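Local coordinates for Cif-like 1 (Burkholderia cenocepacia, PDB 7JQY), which probably hydrolyses epoxides, as a Cif-like member of the alpha/beta hydrolase fold that assembles into an octamer, at residues V51-G56 against Y62-V67; D74-V79 against R116-G121; V81-A86 against R122-M127; D104-V109 against Y130-Q135; P249-A254 against T295-D300. The protein carries 1 engineered substitution. One frame throughout, in Å; residues are numbered along the deposited sequence.

Interaction 1 (V51-G56 against Y62-V67); sequences VVLLHG and YTWRHV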
# COMPACT_ATOMS: atom_id res chain seq x y z
N VAL B 51 28.92 13.73 -33.24
CA VAL B 51 28.00 12.62 -33.42
C VAL B 51 26.93 12.73 -32.33
O VAL B 51 27.24 12.62 -31.14
CB VAL B 51 28.70 11.26 -33.36
CG1 VAL B 51 27.70 10.14 -33.61
CG2 VAL B 51 29.83 11.20 -34.37
N VAL B 52 25.69 12.96 -32.74
CA VAL B 52 24.55 13.07 -31.84
C VAL B 52 23.82 11.73 -31.83
O VAL B 52 23.52 11.16 -32.90
CB VAL B 52 23.62 14.22 -32.24
CG1 VAL B 52 22.37 14.22 -31.39
CG2 VAL B 52 24.35 15.53 -32.14
N LEU B 53 23.55 11.22 -30.63
CA LEU B 53 22.87 9.94 -30.43
C LEU B 53 21.56 10.19 -29.70
O LEU B 53 21.54 10.84 -28.65
CB LEU B 53 23.75 8.98 -29.61
CG LEU B 53 25.21 8.86 -30.06
CD1 LEU B 53 26.00 7.95 -29.15
CD2 LEU B 53 25.27 8.34 -31.47
N LEU B 54 20.47 9.67 -30.26
CA LEU B 54 19.13 9.89 -29.74
C LEU B 54 18.49 8.54 -29.41
O LEU B 54 18.20 7.74 -30.32
CB LEU B 54 18.26 10.67 -30.73
CG LEU B 54 18.69 12.10 -31.11
CD1 LEU B 54 17.74 12.66 -32.15
CD2 LEU B 54 18.77 13.03 -29.88
N HIS B 55 18.24 8.31 -28.12
CA HIS B 55 17.58 7.13 -27.60
C HIS B 55 16.09 7.14 -27.94
O HIS B 55 15.57 8.06 -28.57
CB HIS B 55 17.76 7.08 -26.08
CG HIS B 55 17.03 8.18 -25.39
ND1 HIS B 55 15.67 8.13 -25.16
CD2 HIS B 55 17.45 9.38 -24.94
CE1 HIS B 55 15.29 9.25 -24.57
NE2 HIS B 55 16.35 10.03 -24.43
N GLY B 56 15.38 6.11 -27.48
CA GLY B 56 13.95 6.01 -27.65
C GLY B 56 13.23 5.71 -26.35
O GLY B 56 13.69 6.08 -25.26
N TYR B 62 21.64 6.42 -21.58
CA TYR B 62 22.39 5.28 -21.07
C TYR B 62 22.42 4.11 -22.05
O TYR B 62 23.26 3.22 -21.92
CB TYR B 62 21.78 4.86 -19.73
CG TYR B 62 22.46 3.68 -19.02
CD1 TYR B 62 23.62 3.86 -18.28
CD2 TYR B 62 21.91 2.40 -19.08
CE1 TYR B 62 24.22 2.79 -17.61
CE2 TYR B 62 22.49 1.34 -18.42
CZ TYR B 62 23.65 1.53 -17.69
OH TYR B 62 24.24 0.47 -17.04
N THR B 63 21.51 4.09 -23.04
CA THR B 63 21.51 2.98 -23.98
C THR B 63 22.72 2.99 -24.91
O THR B 63 23.07 1.94 -25.45
CB THR B 63 20.20 2.98 -24.79
OG1 THR B 63 20.04 1.70 -25.41
CG2 THR B 63 20.19 4.05 -25.87
N TRP B 64 23.40 4.13 -25.05
CA TRP B 64 24.57 4.26 -25.90
C TRP B 64 25.88 4.01 -25.16
O TRP B 64 26.94 4.32 -25.69
CB TRP B 64 24.61 5.66 -26.53
CG TRP B 64 23.35 6.00 -27.27
CD1 TRP B 64 22.36 6.83 -26.85
CD2 TRP B 64 22.93 5.49 -28.54
NE1 TRP B 64 21.36 6.90 -27.78
CE2 TRP B 64 21.68 6.08 -28.83
CE3 TRP B 64 23.48 4.60 -29.46
CZ2 TRP B 64 20.98 5.80 -30.00
CZ3 TRP B 64 22.78 4.33 -30.63
CH2 TRP B 64 21.54 4.92 -30.89
N ARG B 65 25.80 3.45 -23.95
CA ARG B 65 26.98 3.37 -23.08
C ARG B 65 28.12 2.57 -23.71
O ARG B 65 29.29 2.88 -23.46
CB ARG B 65 26.59 2.75 -21.75
CG ARG B 65 26.10 1.33 -21.86
CD ARG B 65 25.33 0.93 -20.62
NE ARG B 65 24.77 -0.40 -20.75
CZ ARG B 65 23.61 -0.66 -21.32
NH1 ARG B 65 22.87 0.33 -21.81
NH2 ARG B 65 23.18 -1.93 -21.41
N HIS B 66 27.80 1.57 -24.53
CA HIS B 66 28.83 0.74 -25.15
C HIS B 66 29.23 1.24 -26.52
O HIS B 66 30.17 0.68 -27.10
CB HIS B 66 28.34 -0.71 -25.29
CG HIS B 66 28.06 -1.38 -23.98
ND1 HIS B 66 29.04 -1.59 -23.03
CD2 HIS B 66 26.92 -1.89 -23.46
CE1 HIS B 66 28.51 -2.20 -21.99
NE2 HIS B 66 27.23 -2.40 -22.22
N VAL B 67 28.59 2.29 -27.02
CA VAL B 67 28.90 2.84 -28.32
C VAL B 67 29.72 4.13 -28.21
O VAL B 67 30.65 4.34 -28.98
CB VAL B 67 27.60 3.07 -29.12
CG1 VAL B 67 27.86 3.88 -30.37
CG2 VAL B 67 26.96 1.73 -29.48
O HOH W 1 20.46 9.60 -26.49
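Leu53 and Trp64 meet through a CH-pi contact: Leu53 CB stands 3.5 Å from the centroid of the five-membered ring of Trp64, 4° off the ring normal. CG of Trp64 lies anti to the carbonyl carbon (chi1 -54°), which brings the indole alongside Leu53. Further along the same leucine side chain, Leu53 CD1 packs on Trp64 CB at 3.7 Å. The opposite face of the indole is taken by Thr63 CG2, above the plane toward the rim, so the indole is sandwiched between two aliphatic groups, which limits its rotation. Thr63 CG2 also touches His55 CB at 3.9 Å, extending the apolar contact past the end of the strand. This strand, 50-54, belongs to the central sheet of the alpha/beta hydrolase fold, and His55-Gly56 after it open a sequence that fits the HGxP motif of epoxide hydrolases. Polar groups line the indole edge, near its plane. Leu54 O lies 3.4 Å from Trp64 CZ2, while His55 N and Trp64 NE1, both donors, cannot bond each other. A water reconciles them: it donates to Leu53 O at 2.7 Å, accepts from His55 N at 3.0 Å and accepts weakly from Trp64 NE1 at 3.1 Å. Within 62-67, Tyr62 O receives Arg65 N and Arg65 NH1 from opposite faces of its carbonyl plane. Arg65 NH2 forms a salt bridge with Asp288.

Interaction 2 (D74-V79 against R116-G121); sequences DGYRVV and RIHLVG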
# COMPACT_ATOMS: atom_id res chain seq x y z
N ASP B 74 37.87 7.52 -31.71
CA ASP B 74 38.17 7.79 -33.12
C ASP B 74 38.05 9.26 -33.46
O ASP B 74 37.94 9.61 -34.65
CB ASP B 74 37.23 7.02 -34.04
CG ASP B 74 37.89 5.83 -34.71
OD1 ASP B 74 38.84 5.29 -34.11
OD2 ASP B 74 37.48 5.47 -35.83
N GLY B 75 38.05 10.14 -32.45
CA GLY B 75 38.06 11.57 -32.67
C GLY B 75 36.71 12.22 -32.83
O GLY B 75 36.67 13.42 -33.15
N TYR B 76 35.62 11.50 -32.61
CA TYR B 76 34.30 12.10 -32.71
C TYR B 76 33.90 12.77 -31.40
O TYR B 76 34.27 12.33 -30.31
CB TYR B 76 33.26 11.05 -33.11
CG TYR B 76 33.43 10.58 -34.54
CD1 TYR B 76 33.14 11.42 -35.60
CD2 TYR B 76 33.89 9.30 -34.82
CE1 TYR B 76 33.30 11.00 -36.92
CE2 TYR B 76 34.06 8.86 -36.13
CZ TYR B 76 33.76 9.71 -37.17
OH TYR B 76 33.92 9.29 -38.46
N ARG B 77 33.14 13.85 -31.52
CA ARG B 77 32.58 14.55 -30.37
C ARG B 77 31.19 13.99 -30.10
O ARG B 77 30.21 14.38 -30.75
CB ARG B 77 32.55 16.06 -30.62
CG ARG B 77 32.24 16.91 -29.39
CD ARG B 77 32.17 18.38 -29.78
NE ARG B 77 31.70 19.23 -28.70
CZ ARG B 77 31.34 20.50 -28.86
NH1 ARG B 77 31.39 21.05 -30.07
NH2 ARG B 77 30.92 21.21 -27.83
N VAL B 78 31.09 13.09 -29.12
CA VAL B 78 29.84 12.37 -28.87
C VAL B 78 28.92 13.21 -27.99
O VAL B 78 29.34 13.77 -26.97
CB VAL B 78 30.12 11.00 -28.24
CG1 VAL B 78 28.84 10.18 -28.22
CG2 VAL B 78 31.20 10.26 -29.02
N VAL B 79 27.66 13.30 -28.40
CA VAL B 79 26.62 13.99 -27.64
C VAL B 79 25.42 13.05 -27.57
O VAL B 79 24.65 12.94 -28.54
CB VAL B 79 26.22 15.33 -28.27
CG1 VAL B 79 25.09 15.98 -27.48
CG2 VAL B 79 27.43 16.25 -28.34
N ARG B 116 27.26 21.15 -38.35
CA ARG B 116 27.21 19.87 -39.10
C ARG B 116 27.44 18.69 -38.14
O ARG B 116 28.41 18.70 -37.38
CB ARG B 116 28.25 19.86 -40.22
CG ARG B 116 28.06 20.95 -41.26
CD ARG B 116 26.73 20.79 -41.99
NE ARG B 116 26.55 21.81 -43.02
CZ ARG B 116 25.95 22.98 -42.82
NH1 ARG B 116 25.48 23.29 -41.61
NH2 ARG B 116 25.83 23.84 -43.81
N ILE B 117 26.57 17.66 -38.17
CA ILE B 117 26.63 16.57 -37.21
C ILE B 117 26.36 15.27 -37.96
O ILE B 117 25.70 15.26 -39.00
CB ILE B 117 25.58 16.72 -36.08
CG1 ILE B 117 24.18 16.70 -36.70
CG2 ILE B 117 25.82 18.00 -35.27
CD1 ILE B 117 23.06 16.61 -35.71
N HIS B 118 26.92 14.18 -37.45
CA HIS B 118 26.42 12.85 -37.77
C HIS B 118 25.33 12.53 -36.76
O HIS B 118 25.39 12.96 -35.60
CB HIS B 118 27.53 11.81 -37.69
CG HIS B 118 28.70 12.11 -38.58
ND1 HIS B 118 28.75 11.73 -39.90
CD2 HIS B 118 29.86 12.78 -38.34
CE1 HIS B 118 29.90 12.14 -40.43
NE2 HIS B 118 30.58 12.77 -39.50
N LEU B 119 24.30 11.80 -37.20
CA LEU B 119 23.09 11.65 -36.42
C LEU B 119 22.68 10.18 -36.37
O LEU B 119 22.50 9.55 -37.42
CB LEU B 119 21.96 12.52 -36.99
CG LEU B 119 20.72 12.74 -36.13
CD1 LEU B 119 21.11 13.16 -34.71
CD2 LEU B 119 19.80 13.77 -36.78
N VAL B 120 22.51 9.66 -35.16
CA VAL B 120 22.10 8.28 -34.91
C VAL B 120 20.86 8.27 -34.04
O VAL B 120 20.83 8.93 -32.99
CB VAL B 120 23.22 7.48 -34.23
CG1 VAL B 120 22.84 5.99 -34.14
CG2 VAL B 120 24.55 7.68 -34.94
N GLY B 121 19.84 7.53 -34.44
CA GLY B 121 18.61 7.45 -33.68
C GLY B 121 18.02 6.05 -33.72
O GLY B 121 18.25 5.28 -34.65
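Tyr76 turns the edge of its ring toward the face of His118, an offset edge-to-face pair with the planes 83° apart and the centroids separated by 5.8 Å. The touching corner of the phenol ring is CE1, which stands 4.1 Å from His118 CD2 and equally far from His118 NE2. Phe302, from helix 291-303, also meets the imidazole, its ring inclined at a moderate angle, while Val51, Glu49 and Leu299 touch Tyr76. Both side chains put CG anti to the carbonyl carbon (chi1 -70° for Tyr76, -57° for His118), and this shared choice lets the rings meet although the CA atoms of Tyr76 and His118 are 9.4 Å apart. The width has a plain cause: in the alpha/beta hydrolase sheet, strand 50-54 runs between strands 77-82 and 117-122, and the pair spans it on the side covered by helix 291-303. Just before the tyrosine, Gly75, with positive phi, is the C-prime residue of the Schellman motif that ends helix 68-73. The contact itself is aromatic and contains no hydrogen bond. The polar edge of His118 is engaged elsewhere, NE2 bonding to Glu49 OE2; that carboxylate would tend to polarise the imidazole, probably making its face a better acceptor for the weakly positive C-H edge of Tyr76.

Interaction 3 (V81-A86 against R122-M127); sequences VDYRGA and RSIGVM. Engineered in segment 122-127: Ser123 (natural residue Asp).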
# COMPACT_ATOMS: atom_id res chain seq x y z
N VAL B 81 21.91 12.59 -25.91
CA VAL B 81 20.95 13.53 -25.35
C VAL B 81 19.78 12.77 -24.75
O VAL B 81 19.25 11.83 -25.36
CB VAL B 81 20.46 14.52 -26.43
CG1 VAL B 81 19.61 15.62 -25.81
CG2 VAL B 81 21.63 15.09 -27.20
N ASP B 82 19.35 13.19 -23.56
CA ASP B 82 18.02 12.87 -23.07
C ASP B 82 17.06 13.85 -23.73
O ASP B 82 17.05 15.03 -23.38
CB ASP B 82 17.92 12.99 -21.55
CG ASP B 82 18.64 11.86 -20.80
OD1 ASP B 82 18.82 10.76 -21.38
OD2 ASP B 82 19.00 12.08 -19.62
N TYR B 83 16.23 13.38 -24.67
CA TYR B 83 15.38 14.34 -25.36
C TYR B 83 14.27 14.84 -24.42
O TYR B 83 14.13 14.38 -23.29
CB TYR B 83 14.79 13.76 -26.66
CG TYR B 83 14.03 12.46 -26.63
CD1 TYR B 83 13.00 12.23 -25.72
CD2 TYR B 83 14.30 11.46 -27.57
CE1 TYR B 83 12.30 11.03 -25.73
CE2 TYR B 83 13.62 10.28 -27.59
CZ TYR B 83 12.61 10.06 -26.67
OH TYR B 83 11.94 8.86 -26.70
N ARG B 84 13.51 15.82 -24.91
CA ARG B 84 12.45 16.45 -24.13
C ARG B 84 11.57 15.41 -23.45
O ARG B 84 11.04 14.51 -24.10
CB ARG B 84 11.60 17.37 -25.01
CG ARG B 84 10.39 18.01 -24.29
CD ARG B 84 9.49 18.82 -25.23
NE ARG B 84 10.21 19.93 -25.85
CZ ARG B 84 9.82 21.20 -25.84
NH1 ARG B 84 10.57 22.12 -26.44
NH2 ARG B 84 8.67 21.56 -25.27
N GLY B 85 11.48 15.50 -22.12
CA GLY B 85 10.64 14.63 -21.33
C GLY B 85 11.32 13.38 -20.79
O GLY B 85 10.73 12.68 -19.96
N ALA B 86 12.53 13.07 -21.24
CA ALA B 86 13.18 11.82 -20.88
C ALA B 86 14.39 12.01 -19.98
O ALA B 86 15.10 13.02 -20.06
CB ALA B 86 13.62 11.06 -22.14
N ARG B 122 17.25 5.74 -32.67
CA ARG B 122 16.47 4.50 -32.60
C ARG B 122 15.15 4.79 -31.91
O ARG B 122 15.02 5.76 -31.15
CB ARG B 122 17.23 3.38 -31.87
CG ARG B 122 17.25 3.47 -30.35
CD ARG B 122 17.72 2.16 -29.72
NE ARG B 122 16.86 1.04 -30.09
CZ ARG B 122 15.65 0.83 -29.57
NH1 ARG B 122 15.16 1.66 -28.65
NH2 ARG B 122 14.93 -0.20 -29.99
N SER B 123 14.15 3.94 -32.18
CA SER B 123 12.80 4.08 -31.60
C SER B 123 12.32 5.52 -31.81
O SER B 123 12.45 6.04 -32.93
CB SER B 123 12.86 3.63 -30.14
OG SER B 123 11.70 4.02 -29.43
N ILE B 124 11.81 6.19 -30.77
CA ILE B 124 11.34 7.57 -30.89
C ILE B 124 12.45 8.46 -31.41
O ILE B 124 12.21 9.41 -32.17
CB ILE B 124 10.80 8.05 -29.53
CG1 ILE B 124 9.68 7.13 -29.04
CG2 ILE B 124 10.33 9.49 -29.59
CD1 ILE B 124 8.41 7.25 -29.84
N GLY B 125 13.70 8.16 -31.04
CA GLY B 125 14.81 8.98 -31.46
C GLY B 125 15.06 8.95 -32.95
O GLY B 125 15.57 9.92 -33.51
N VAL B 126 14.73 7.84 -33.62
CA VAL B 126 14.91 7.83 -35.06
C VAL B 126 13.84 8.66 -35.76
O VAL B 126 14.09 9.20 -36.84
CB VAL B 126 14.97 6.38 -35.58
CG1 VAL B 126 13.58 5.80 -35.83
CG2 VAL B 126 15.84 6.32 -36.82
N MET B 127 12.68 8.86 -35.12
CA MET B 127 11.69 9.78 -35.68
C MET B 127 12.16 11.22 -35.55
O MET B 127 12.04 12.01 -36.49
CB MET B 127 10.34 9.58 -34.99
CG MET B 127 9.93 8.13 -34.81
SD MET B 127 8.36 7.90 -33.94
CE MET B 127 8.29 6.12 -33.89
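Tyr83 reaches across to Ile124 and Gly125 at the nucleophile elbow of the alpha/beta hydrolase fold, the tight strand-to-helix turn with glycines two residues before and after the nucleophile position (Gly121 and Gly125). Ser123 at its apex is engineered, the natural residue being Asp, which is probably the nucleophile as in related epoxide hydrolases. From Tyr83 CB, the CG atom is set between the backbone N and the carbonyl carbon (chi1 54°), and the ring projects toward the start of helix 124-135. Beyond CG, the CE2 corner is the first to arrive: it lies 3.9 Å from Ile124 CG2 and 4.1 Å from Gly125 N, the amide being at the ring edge, near its plane. Gly125 presents bare backbone here. CZ follows, 3.7 Å from Ile124 CG2, the two side chains running at about a right angle. Met101 and Leu227 touch the tyrosine from helices 98-111 and 220-229, and its ring also meets that of His55. Behind it, the chain reverses in a type II turn, with Ala86 N bonded to Tyr83 O. The elbow is strained, Ser123 having a phi of 50° and a psi of -131°; its OG bonds to Trp57 N. At the far end of the tyrosine the hydroxyl rests on the isoleucine branch point, OH lying 3.2 Å from Ile124 CB, 3.4 Å from CG2 and 3.7 Å from CG1 of the same residue.

Interaction 4 (D104-V109 against Y130-Q135); sequences DIRALV and YAYAAQ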
# COMPACT_ATOMS: atom_id res chain seq x y z
N ASP B 104 14.39 21.02 -30.73
CA ASP B 104 15.13 21.03 -29.48
C ASP B 104 16.55 20.53 -29.70
O ASP B 104 17.52 21.13 -29.23
CB ASP B 104 14.44 20.16 -28.43
CG ASP B 104 13.05 20.65 -28.10
OD1 ASP B 104 12.20 19.80 -27.75
OD2 ASP B 104 12.82 21.88 -28.16
N ILE B 105 16.70 19.42 -30.42
CA ILE B 105 18.03 18.86 -30.64
C ILE B 105 18.88 19.83 -31.44
O ILE B 105 20.08 19.98 -31.18
CB ILE B 105 17.93 17.49 -31.32
CG1 ILE B 105 17.02 16.57 -30.50
CG2 ILE B 105 19.31 16.90 -31.52
CD1 ILE B 105 17.44 16.50 -29.03
N ARG B 106 18.27 20.51 -32.40
CA ARG B 106 19.02 21.47 -33.20
C ARG B 106 19.48 22.66 -32.36
O ARG B 106 20.62 23.12 -32.51
CB ARG B 106 18.18 21.93 -34.39
CG ARG B 106 18.89 22.89 -35.30
CD ARG B 106 18.10 23.10 -36.56
NE ARG B 106 18.77 23.99 -37.49
CZ ARG B 106 18.37 25.23 -37.74
NH1 ARG B 106 17.34 25.74 -37.07
NH2 ARG B 106 19.03 25.98 -38.61
N ALA B 107 18.62 23.18 -31.49
CA ALA B 107 19.01 24.32 -30.66
C ALA B 107 20.18 23.98 -29.76
O ALA B 107 21.09 24.80 -29.57
CB ALA B 107 17.82 24.81 -29.84
N LEU B 108 20.22 22.75 -29.23
CA LEU B 108 21.31 22.33 -28.37
C LEU B 108 22.61 22.16 -29.16
O LEU B 108 23.69 22.52 -28.67
CB LEU B 108 20.94 21.01 -27.67
CG LEU B 108 21.96 20.26 -26.81
CD1 LEU B 108 21.23 19.44 -25.75
CD2 LEU B 108 22.88 19.36 -27.62
N VAL B 109 22.52 21.62 -30.37
CA VAL B 109 23.72 21.50 -31.21
C VAL B 109 24.26 22.88 -31.54
O VAL B 109 25.48 23.11 -31.54
CB VAL B 109 23.40 20.71 -32.49
CG1 VAL B 109 24.57 20.81 -33.46
CG2 VAL B 109 23.06 19.26 -32.17
N TYR B 130 15.01 11.64 -38.05
CA TYR B 130 14.52 11.82 -39.41
C TYR B 130 13.95 13.22 -39.61
O TYR B 130 14.24 13.88 -40.61
CB TYR B 130 13.47 10.76 -39.76
CG TYR B 130 12.74 11.09 -41.04
CD1 TYR B 130 13.39 10.97 -42.27
CD2 TYR B 130 11.43 11.54 -41.03
CE1 TYR B 130 12.73 11.28 -43.45
CE2 TYR B 130 10.77 11.85 -42.20
CZ TYR B 130 11.43 11.72 -43.41
OH TYR B 130 10.77 12.03 -44.58
N ALA B 131 13.14 13.68 -38.66
CA ALA B 131 12.57 15.02 -38.74
C ALA B 131 13.65 16.09 -38.73
O ALA B 131 13.49 17.15 -39.34
CB ALA B 131 11.58 15.26 -37.60
N TYR B 132 14.77 15.82 -38.05
CA TYR B 132 15.91 16.72 -38.10
C TYR B 132 16.45 16.80 -39.53
O TYR B 132 16.63 17.90 -40.07
CB TYR B 132 16.99 16.24 -37.13
CG TYR B 132 18.05 17.27 -36.73
CD1 TYR B 132 18.53 18.22 -37.63
CD2 TYR B 132 18.58 17.26 -35.44
CE1 TYR B 132 19.49 19.15 -37.25
CE2 TYR B 132 19.54 18.18 -35.06
CZ TYR B 132 19.99 19.12 -35.96
OH TYR B 132 20.95 20.02 -35.57
N ALA B 133 16.69 15.64 -40.15
CA ALA B 133 17.23 15.63 -41.51
C ALA B 133 16.24 16.19 -42.52
O ALA B 133 16.65 16.83 -43.49
CB ALA B 133 17.64 14.21 -41.90
N ALA B 134 14.94 15.99 -42.30
CA ALA B 134 13.96 16.49 -43.26
C ALA B 134 13.85 18.00 -43.20
O ALA B 134 13.68 18.65 -44.24
CB ALA B 134 12.59 15.85 -43.00
N GLN B 135 13.97 18.59 -42.01
CA GLN B 135 13.81 20.03 -41.85
C GLN B 135 15.09 20.81 -42.15
O GLN B 135 15.02 21.95 -42.62
CB GLN B 135 13.32 20.36 -40.44
CG GLN B 135 11.82 20.22 -40.27
CD GLN B 135 11.41 20.15 -38.82
OE1 GLN B 135 10.51 20.86 -38.38
NE2 GLN B 135 12.07 19.28 -38.06
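Helices 98-111 and 124-135 cover the same face of the alpha/beta hydrolase sheet at a steep angle to each other, and Tyr132 of the second joins it to Ile105, Arg106 and Val109 of the first. The axes of the short segments come no closer than 10.7 Å, at a crossing angle of -73°, leaving a width that the phenol ring bridges. A chi1 of -161°, which sets CG opposite the backbone N, points the Tyr132 ring at helix 98-111. Ile105 CG2 meets the ring at its edge, in plane, 3.8 Å from Tyr132 CE2. The hydroxyl end lies against the backbone of the other helix: Tyr132 OH is 3.4 Å from Arg106 CA and 3.5 Å from Arg106 CG, with Val109 CB at 4.0 Å from the same oxygen. Arg106 then runs on, extended from CG to NE, past the tyrosine, its guanidinium plane 89° from the ring. On the sheet side, Ile105 and Val109 rest on Val52, and Tyr132 on Ile140. One turn along, Gln135 NE2 donates to Ala131 O at 2.9 Å, above the carbonyl plane and on the face opposite Gln135 N, so that one oxygen serves two donors. No hydrogen bond joins 104-109 to 130-135, although Gln135 NE2 also makes a weak one with Ala99 O of helix 98-111. The arginine contributes its aliphatic stem, while its charge is spent elsewhere, in a salt bridge from NH2 to Glu139 and a cation-pi contact with Trp136; between the two segments the contact is therefore essentially van der Waals.

Interaction 5 (P249-A254 against T295-D300); sequences PVLALA and TRQLLD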
# COMPACT_ATOMS: atom_id res chain seq x y z
N PRO B 249 23.83 10.54 -47.19
CA PRO B 249 23.90 9.08 -47.03
C PRO B 249 23.20 8.62 -45.76
O PRO B 249 23.30 9.25 -44.70
CB PRO B 249 25.40 8.79 -46.99
CG PRO B 249 26.04 9.96 -47.65
CD PRO B 249 25.17 11.14 -47.33
N VAL B 250 22.50 7.50 -45.87
CA VAL B 250 21.69 6.95 -44.79
C VAL B 250 22.05 5.49 -44.60
O VAL B 250 22.23 4.75 -45.57
CB VAL B 250 20.18 7.10 -45.08
CG1 VAL B 250 19.36 6.39 -44.01
CG2 VAL B 250 19.81 8.58 -45.18
N LEU B 251 22.18 5.08 -43.33
CA LEU B 251 22.44 3.70 -42.94
C LEU B 251 21.26 3.20 -42.13
O LEU B 251 20.77 3.91 -41.24
CB LEU B 251 23.73 3.59 -42.13
CG LEU B 251 24.05 2.26 -41.44
CD1 LEU B 251 24.42 1.20 -42.46
CD2 LEU B 251 25.17 2.43 -40.41
N ALA B 252 20.77 2.00 -42.46
CA ALA B 252 19.64 1.38 -41.78
C ALA B 252 20.08 0.05 -41.16
O ALA B 252 20.66 -0.79 -41.86
CB ALA B 252 18.47 1.14 -42.75
N LEU B 253 19.80 -0.13 -39.87
CA LEU B 253 20.23 -1.32 -39.13
C LEU B 253 19.11 -1.84 -38.23
O LEU B 253 18.36 -1.05 -37.66
CB LEU B 253 21.46 -1.04 -38.27
CG LEU B 253 22.71 -0.50 -38.96
CD1 LEU B 253 23.72 -0.03 -37.90
CD2 LEU B 253 23.32 -1.54 -39.86
N ALA B 254 19.03 -3.16 -38.10
CA ALA B 254 18.07 -3.79 -37.20
C ALA B 254 18.48 -5.24 -36.96
O ALA B 254 19.29 -5.80 -37.70
CB ALA B 254 16.64 -3.71 -37.74
N THR B 295 28.78 -0.67 -33.40
CA THR B 295 29.94 0.19 -33.42
C THR B 295 30.69 -0.01 -34.72
O THR B 295 31.18 0.96 -35.32
CB THR B 295 30.84 -0.08 -32.20
OG1 THR B 295 30.22 0.51 -31.06
CG2 THR B 295 32.21 0.55 -32.37
N ARG B 296 30.78 -1.25 -35.18
CA ARG B 296 31.47 -1.56 -36.42
C ARG B 296 30.77 -0.94 -37.63
O ARG B 296 31.41 -0.43 -38.55
CB ARG B 296 31.60 -3.07 -36.61
CG ARG B 296 32.32 -3.48 -37.89
CD ARG B 296 33.71 -2.86 -37.96
NE ARG B 296 34.39 -3.18 -39.21
CZ ARG B 296 35.59 -2.73 -39.54
NH1 ARG B 296 36.26 -1.94 -38.71
NH2 ARG B 296 36.13 -3.07 -40.70
N GLN B 297 29.44 -0.98 -37.61
CA GLN B 297 28.63 -0.43 -38.68
C GLN B 297 28.71 1.09 -38.70
O GLN B 297 28.86 1.69 -39.77
CB GLN B 297 27.20 -0.92 -38.51
CG GLN B 297 27.05 -2.37 -38.94
CD GLN B 297 27.17 -2.51 -40.43
OE1 GLN B 297 26.97 -1.53 -41.16
NE2 GLN B 297 27.48 -3.71 -40.91
N LEU B 298 28.72 1.73 -37.53
CA LEU B 298 28.74 3.19 -37.52
C LEU B 298 30.09 3.75 -37.97
O LEU B 298 30.14 4.67 -38.79
CB LEU B 298 28.41 3.71 -36.12
CG LEU B 298 26.97 3.58 -35.63
CD1 LEU B 298 26.86 4.02 -34.17
CD2 LEU B 298 26.01 4.39 -36.49
N LEU B 299 31.19 3.16 -37.50
CA LEU B 299 32.50 3.67 -37.87
C LEU B 299 32.76 3.50 -39.37
O LEU B 299 33.30 4.42 -40.01
CB LEU B 299 33.59 3.00 -37.03
CG LEU B 299 33.59 3.53 -35.59
CD1 LEU B 299 34.56 2.81 -34.68
CD2 LEU B 299 33.85 5.03 -35.57
N ASP B 300 32.36 2.36 -39.94
CA ASP B 300 32.51 2.16 -41.38
C ASP B 300 31.68 3.16 -42.17
O ASP B 300 32.15 3.72 -43.17
CB ASP B 300 32.03 0.76 -41.76
CG ASP B 300 33.11 -0.26 -41.72
OD1 ASP B 300 34.28 0.14 -41.88
OD2 ASP B 300 32.80 -1.45 -41.50
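Leu251 and Leu253 leave strand 250-255 on the same side and reach Gln297 by different torsions: in Leu251 a chi1 of 170° places CG opposite the backbone N, whereas in Leu253 (chi1 -56°) CG lies opposite the carbonyl carbon. Gln297 answers by bending at chi2 (-70°), which folds its amide back over the leucine methyls instead of extending it from the helix. Leu253 CD1 sits on Gln297 CB at 3.6 Å, and its other methyl, CD2, lies alongside the rest of the glutamine, 3.9 Å from both Gln297 CG and Gln297 OE1. Leu251 straddles the same residue: CD2 lies 3.8 Å from the backbone Gln297 O, CD1 4.0 Å from Gln297 OE1. Leu298 adds a looser touch, its CD2 being 4.5 Å from Leu251 CD2. No hydrogen bond crosses here, so the glutamine packs through its aliphatic part and amide against methyl groups. On the helix, Arg296 NE and Asp300 OD2 pair at 3.3 Å through charge alone, the oxygen lying well out of the guanidinium plane. Strand and helix run nearly antiparallel, the axes of the two short segments approaching to 10.2 Å, in the C-terminal part of the alpha/beta hydrolase fold. Helix 291-303 lies over the sheet, Phe293, Leu294 and Phe301 continuing its contact with strand 250-255, Leu298 reaching Ala144 of strand 140-146, and Gln297 touching Ala277 of strand 274-279.

Overall arrangement
Four of the five contacts meet around strand 50-54. Interactions 1 and 2 are joined by sheet bonds on both sides of it, Leu54 N to Val120 O (2.8 Å) and Val51 O to Val79 N (2.9 Å). Interaction 3, centred about 10 Å from interaction 1, holds the elbow that carries the engineered Ser123, and is tied to interaction 4 by the Arg84 NE to Asp104 OD1 salt bridge (2.8 Å). The helices of interaction 4 and the helix of interaction 5 cover opposite faces of the sheet, their contact centres about 19 Å apart. Leu298 of interaction 5 packs on Val120 and Val67, linking it to interactions 2 and 1.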